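Local coordinates for protein Pgp2 (Campylobacter jejuni subsp. jejuni, PDB 6XJ6) that probably trims peptidoglycan as an LD-carboxypeptidase, and directs helical cell shape by binding peptidoglycan in a pocket on its accessory NTF2 domain, at residues Q172-W183 against L271-M281. Numbering follows the deposited sequence.
Sequences QIASLLADLFTW and LYVKIDSKGKM
Leu176 drives its CD2 methyl into a notch formed by Val273, Ile275 and Met281, coming within 3.6 Å of Met281 CB. Gln172, one turn earlier on the helix, lays its aliphatic part against Ile275, with Gln172 CB 3.6 Å from Ile275 CD1, while Gln172 OE1 is hydrogen-bonded to Tyr250 OH. Toward the other end, Leu271 CD1 touches both Leu180 CD1 and the indole of Trp183; it sits over one face of the six-membered ring, 4.2 Å from its centroid, in a CH-pi contact. Trp183 owes this place to CG standing anti to the backbone N (chi1 167°), and its NE1 is bonded to Tyr199. Met281 runs along the helix, bent at chi3 (78°), and its CE reaches Trp183 CB at 4.1 Å.

At the polar border, Asp179 OD2 accepts the backbone N-H of Met281 (2.8 Å, N-H...O 155°), the donor standing above the carboxylate plane. A water donates to this same oxygen and to Gly279 O, and accepts from Ser175 OG, tying the helix to the end of the type I turn Asp276–Gly279. Asp276 OD1 takes the N-H of Lys280, the residue just after the turn, at 2.8 Å. The arrangement, with helix 170-188 lying across strand 263-275 of a curved antiparallel sheet, is characteristic of the NTF2-like cone, here the accessory domain of Pgp2.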
# COMPACT_ATOMS: atom_id res chain seq x y z
N GLN A 172 -11.93 -9.49 -7.05
CA GLN A 172 -11.13 -8.32 -7.41
C GLN A 172 -9.64 -8.65 -7.42
O GLN A 172 -8.90 -8.23 -8.32
CB GLN A 172 -11.42 -7.17 -6.45
CG GLN A 172 -12.83 -6.60 -6.57
CD GLN A 172 -13.20 -5.61 -5.47
OE1 GLN A 172 -12.44 -5.38 -4.52
NE2 GLN A 172 -14.39 -5.02 -5.58
N ILE A 173 -9.16 -9.38 -6.41
CA ILE A 173 -7.76 -9.78 -6.40
C ILE A 173 -7.45 -10.64 -7.61
O ILE A 173 -6.43 -10.46 -8.28
CB ILE A 173 -7.41 -10.48 -5.08
CG1 ILE A 173 -7.47 -9.47 -3.93
CG2 ILE A 173 -6.05 -11.17 -5.17
CD1 ILE A 173 -7.09 -10.02 -2.59
N ALA A 174 -8.34 -11.59 -7.92
CA ALA A 174 -8.10 -12.49 -9.04
C ALA A 174 -8.10 -11.73 -10.37
O ALA A 174 -7.25 -11.99 -11.23
CB ALA A 174 -9.16 -13.58 -9.06
N SER A 175 -9.05 -10.81 -10.55
CA SER A 175 -9.07 -10.05 -11.79
C SER A 175 -7.85 -9.16 -11.92
O SER A 175 -7.27 -9.02 -13.01
CB SER A 175 -10.36 -9.24 -11.90
OG SER A 175 -10.37 -8.15 -11.00
N LEU A 176 -7.41 -8.55 -10.81
CA LEU A 176 -6.24 -7.69 -10.87
C LEU A 176 -4.98 -8.49 -11.18
O LEU A 176 -4.12 -8.02 -11.93
CB LEU A 176 -6.08 -6.92 -9.56
CG LEU A 176 -7.01 -5.72 -9.37
CD1 LEU A 176 -6.83 -5.15 -7.98
CD2 LEU A 176 -6.77 -4.64 -10.41
N LEU A 177 -4.85 -9.69 -10.62
CA LEU A 177 -3.68 -10.51 -10.93
C LEU A 177 -3.67 -10.91 -12.40
O LEU A 177 -2.61 -10.90 -13.04
CB LEU A 177 -3.66 -11.75 -10.04
CG LEU A 177 -3.17 -11.47 -8.62
CD1 LEU A 177 -3.53 -12.60 -7.68
CD2 LEU A 177 -1.67 -11.26 -8.63
N ALA A 178 -4.83 -11.25 -12.96
CA ALA A 178 -4.89 -11.54 -14.38
C ALA A 178 -4.52 -10.32 -15.20
O ALA A 178 -3.79 -10.43 -16.20
CB ALA A 178 -6.28 -12.05 -14.75
N ASP A 179 -5.00 -9.13 -14.80
CA ASP A 179 -4.62 -7.91 -15.49
C ASP A 179 -3.13 -7.64 -15.37
O ASP A 179 -2.48 -7.23 -16.34
CB ASP A 179 -5.40 -6.72 -14.92
CG ASP A 179 -6.86 -6.71 -15.33
OD1 ASP A 179 -7.22 -7.41 -16.30
OD2 ASP A 179 -7.64 -5.97 -14.68
N LEU A 180 -2.57 -7.85 -14.17
CA LEU A 180 -1.14 -7.64 -13.97
C LEU A 180 -0.31 -8.45 -14.96
O LEU A 180 0.64 -7.93 -15.55
CB LEU A 180 -0.78 -8.03 -12.54
CG LEU A 180 0.69 -7.87 -12.14
CD1 LEU A 180 1.06 -6.40 -12.04
CD2 LEU A 180 0.96 -8.58 -10.83
N PHE A 181 -0.64 -9.73 -15.14
CA PHE A 181 0.15 -10.57 -16.03
C PHE A 181 -0.15 -10.27 -17.50
O PHE A 181 0.71 -10.51 -18.36
CB PHE A 181 -0.01 -12.04 -15.67
CG PHE A 181 0.81 -12.43 -14.48
CD1 PHE A 181 2.14 -12.78 -14.64
CD2 PHE A 181 0.30 -12.35 -13.21
CE1 PHE A 181 2.92 -13.09 -13.56
CE2 PHE A 181 1.08 -12.66 -12.11
CZ PHE A 181 2.40 -13.03 -12.29
N THR A 182 -1.34 -9.75 -17.80
CA THR A 182 -1.64 -9.30 -19.16
C THR A 182 -0.85 -8.05 -19.49
O THR A 182 -0.32 -7.91 -20.60
CB THR A 182 -3.15 -9.04 -19.28
OG1 THR A 182 -3.87 -10.25 -18.97
CG2 THR A 182 -3.51 -8.59 -20.70
N TRP A 183 -0.77 -7.13 -18.53
CA TRP A 183 0.07 -5.94 -18.68
C TRP A 183 1.54 -6.32 -18.83
O TRP A 183 2.25 -5.77 -19.68
CB TRP A 183 -0.17 -5.06 -17.45
CG TRP A 183 0.77 -3.91 -17.18
CD1 TRP A 183 0.78 -2.69 -17.78
CD2 TRP A 183 1.78 -3.88 -16.17
NE1 TRP A 183 1.75 -1.90 -17.23
CE2 TRP A 183 2.39 -2.61 -16.24
CE3 TRP A 183 2.25 -4.80 -15.23
CZ2 TRP A 183 3.43 -2.23 -15.39
CZ3 TRP A 183 3.28 -4.44 -14.40
CH2 TRP A 183 3.87 -3.16 -14.48
N LEU A 271 2.64 -0.78 -7.91
CA LEU A 271 1.55 -0.15 -8.63
C LEU A 271 0.46 0.23 -7.64
O LEU A 271 0.10 -0.57 -6.78
CB LEU A 271 0.96 -1.11 -9.68
CG LEU A 271 1.90 -1.69 -10.73
CD1 LEU A 271 1.15 -2.67 -11.62
CD2 LEU A 271 2.53 -0.60 -11.57
N TYR A 272 -0.04 1.45 -7.78
CA TYR A 272 -1.26 1.88 -7.10
C TYR A 272 -2.33 1.94 -8.18
O TYR A 272 -2.16 2.63 -9.18
CB TYR A 272 -1.05 3.24 -6.43
CG TYR A 272 -0.03 3.16 -5.31
CD1 TYR A 272 1.33 3.24 -5.57
CD2 TYR A 272 -0.43 2.93 -3.99
CE1 TYR A 272 2.26 3.12 -4.57
CE2 TYR A 272 0.51 2.82 -2.97
CZ TYR A 272 1.85 2.91 -3.27
OH TYR A 272 2.78 2.78 -2.28
N VAL A 273 -3.41 1.18 -8.00
CA VAL A 273 -4.38 0.97 -9.06
C VAL A 273 -5.80 1.16 -8.53
O VAL A 273 -6.07 1.07 -7.34
CB VAL A 273 -4.25 -0.43 -9.70
CG1 VAL A 273 -2.80 -0.72 -10.10
CG2 VAL A 273 -4.77 -1.53 -8.77
N LYS A 274 -6.71 1.43 -9.46
CA LYS A 274 -8.13 1.29 -9.21
C LYS A 274 -8.69 0.24 -10.17
O LYS A 274 -8.05 -0.13 -11.16
CB LYS A 274 -8.87 2.62 -9.40
CG LYS A 274 -8.84 3.15 -10.82
CD LYS A 274 -9.57 4.47 -10.94
CE LYS A 274 -9.39 5.04 -12.32
NZ LYS A 274 -9.98 6.40 -12.46
N ILE A 275 -9.88 -0.24 -9.85
CA ILE A 275 -10.65 -1.10 -10.75
C ILE A 275 -11.73 -0.23 -11.37
O ILE A 275 -12.56 0.34 -10.66
CB ILE A 275 -11.26 -2.30 -10.02
CG1 ILE A 275 -10.16 -3.18 -9.43
CG2 ILE A 275 -12.10 -3.10 -10.98
CD1 ILE A 275 -10.68 -4.29 -8.55
N ASP A 276 -11.72 -0.12 -12.70
CA ASP A 276 -12.65 0.78 -13.37
C ASP A 276 -14.04 0.16 -13.45
O ASP A 276 -14.28 -0.96 -13.00
CB ASP A 276 -12.08 1.24 -14.71
CG ASP A 276 -12.13 0.16 -15.79
OD1 ASP A 276 -12.69 -0.94 -15.56
OD2 ASP A 276 -11.59 0.42 -16.88
N SER A 277 -14.98 0.92 -14.03
CA SER A 277 -16.37 0.48 -14.08
C SER A 277 -16.55 -0.80 -14.88
O SER A 277 -17.56 -1.48 -14.71
CB SER A 277 -17.24 1.59 -14.67
OG SER A 277 -16.88 1.86 -16.02
N LYS A 278 -15.60 -1.13 -15.75
CA LYS A 278 -15.65 -2.36 -16.52
C LYS A 278 -14.84 -3.48 -15.88
O LYS A 278 -14.64 -4.53 -16.50
CB LYS A 278 -15.18 -2.11 -17.96
CG LYS A 278 -15.87 -0.91 -18.62
CD LYS A 278 -17.39 -1.02 -18.58
CE LYS A 278 -18.07 0.26 -19.05
NZ LYS A 278 -19.53 0.24 -18.77
N GLY A 279 -14.38 -3.28 -14.65
CA GLY A 279 -13.67 -4.32 -13.93
C GLY A 279 -12.22 -4.46 -14.28
O GLY A 279 -11.62 -5.50 -13.97
N LYS A 280 -11.61 -3.46 -14.91
CA LYS A 280 -10.25 -3.54 -15.41
C LYS A 280 -9.30 -2.69 -14.57
O LYS A 280 -9.67 -1.60 -14.11
CB LYS A 280 -10.17 -3.07 -16.86
CG LYS A 280 -8.78 -3.20 -17.47
CD LYS A 280 -8.79 -2.85 -18.96
CE LYS A 280 -7.42 -3.10 -19.57
NZ LYS A 280 -7.42 -3.07 -21.05
N MET A 281 -8.08 -3.19 -14.40
CA MET A 281 -7.04 -2.46 -13.69
C MET A 281 -6.68 -1.17 -14.42
O MET A 281 -6.46 -1.18 -15.64
CB MET A 281 -5.79 -3.33 -13.61
CG MET A 281 -4.63 -2.67 -12.89
SD MET A 281 -3.21 -3.76 -12.69
CE MET A 281 -2.50 -3.68 -14.32
O HOH W 1 -9.38 -6.13 -12.60
O HOH W 2 -10.11 -7.32 -16.20